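Local structure of glucosamine-6-phosphate deaminase (Bacillus subtilis, 2BKX) at residues 157-160 with 161-164. The protein belongs to the glucosamine-6-phosphate isomerase/6-phosphogluconolactonase family, with a Rossmann-like fold that holds fructose-6-phosphate in its pocket. Sequence-based numbering, arbitrary orientation.
Sequences LNEQ and TRQA
R162 and E159 pair on the first turn of the short helix 159-165, with N158 at its N-cap. The helix follows strand 153-156 at the edge of the mixed sheet. The R162 side chain can be traced outward. CB packs over the carbonyl oxygen of E159. R162 CG lies 3.7 Å from O of N158 and touches CB of L157, which comes from just before the helix. R162 CD passes 3.7 Å from E159 OE1. R162 NH1 donates to OE1 of E159 at 3.1 Å in a salt bridge. The oxygen sits at the guanidinium edge, in its plane, and accepts through its syn lone pair. The carboxylate is turned 79° from that plane. The E159 chain is bent at chi2 (-44°), which brings OE1 alongside R162, and the two side chains point the same way. NE and NH2 of R162 bond the backbone oxygens of P176 and V175, so the guanidinium is gripped through all three of its nitrogens and its rotation is fixed.

The backbone bonds of the helix start here. R162 N donates to O of N158, and Q163 N to O of E159 at 2.8 Å. T161 N adds a weak bond to the same N158 oxygen. The N158 side chain makes no capping bond.

T161 is buried, about 5 Å from the bound fructose-6-phosphate, and its side chain touches H138 of the ligand pocket. E143 OE2 bonds both N158 N and T161 OG1. Q160 is extended, CG anti to the backbone N (chi1 -167°), which carries its amide away from the helix. One water lies between this amide and T161: it accepts from NE2 of Q160 at 2.7 Å and donates to OG1 of T161 at 2.8 Å.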
# COMPACT_ATOMS: atom_id res chain seq x y z
N LEU A 157 14.99 1.51 6.60
CA LEU A 157 14.74 0.58 5.54
C LEU A 157 15.84 -0.49 5.45
O LEU A 157 17.04 -0.22 5.58
CB LEU A 157 14.63 1.29 4.20
CG LEU A 157 13.52 2.34 4.12
CD1 LEU A 157 13.57 3.02 2.78
CD2 LEU A 157 12.15 1.73 4.30
N ASN A 158 15.41 -1.72 5.21
CA ASN A 158 16.40 -2.77 4.99
C ASN A 158 17.13 -2.53 3.68
O ASN A 158 16.59 -1.96 2.72
CB ASN A 158 15.72 -4.13 4.94
CG ASN A 158 15.32 -4.67 6.31
OD1 ASN A 158 15.39 -3.99 7.35
ND2 ASN A 158 14.90 -5.92 6.30
N GLU A 159 18.35 -3.03 3.58
CA GLU A 159 19.08 -2.89 2.32
C GLU A 159 18.34 -3.51 1.13
O GLU A 159 18.38 -2.97 0.03
CB GLU A 159 20.51 -3.43 2.45
CG GLU A 159 21.33 -2.71 3.57
CD GLU A 159 21.21 -1.16 3.63
OE1 GLU A 159 21.17 -0.44 2.60
OE2 GLU A 159 21.19 -0.62 4.76
N GLN A 160 17.64 -4.62 1.33
CA GLN A 160 16.90 -5.22 0.20
C GLN A 160 15.83 -4.28 -0.36
O GLN A 160 15.57 -4.27 -1.55
CB GLN A 160 16.25 -6.52 0.61
CG GLN A 160 15.75 -7.32 -0.51
CD GLN A 160 14.85 -8.40 -0.05
OE1 GLN A 160 15.20 -9.57 -0.07
NE2 GLN A 160 13.69 -8.00 0.40
N THR A 161 15.21 -3.49 0.52
CA THR A 161 14.21 -2.52 0.12
C THR A 161 14.83 -1.38 -0.67
O THR A 161 14.32 -0.98 -1.72
CB THR A 161 13.50 -2.00 1.34
OG1 THR A 161 12.90 -3.13 1.98
CG2 THR A 161 12.44 -0.97 0.98
N ARG A 162 15.98 -0.90 -0.19
CA ARG A 162 16.69 0.16 -0.93
C ARG A 162 17.15 -0.36 -2.30
O ARG A 162 17.04 0.35 -3.31
CB ARG A 162 17.87 0.67 -0.08
CG ARG A 162 17.36 1.34 1.18
CD ARG A 162 18.45 1.94 2.02
NE ARG A 162 19.02 3.11 1.37
CZ ARG A 162 20.29 3.31 1.06
NH1 ARG A 162 21.22 2.40 1.31
NH2 ARG A 162 20.64 4.43 0.46
N GLN A 163 17.66 -1.59 -2.34
CA GLN A 163 18.09 -2.23 -3.59
C GLN A 163 16.90 -2.32 -4.56
O GLN A 163 17.02 -1.98 -5.74
CB GLN A 163 18.68 -3.62 -3.25
CG GLN A 163 19.23 -4.47 -4.37
CD GLN A 163 19.64 -5.87 -3.88
OE1 GLN A 163 20.69 -6.39 -4.29
NE2 GLN A 163 18.84 -6.48 -2.99
N ALA A 164 15.74 -2.76 -4.07
CA ALA A 164 14.57 -2.91 -4.92
C ALA A 164 14.06 -1.58 -5.48
O ALA A 164 13.59 -1.51 -6.61
CB ALA A 164 13.47 -3.59 -4.16
O HOH W 1 12.47 -5.55 0.60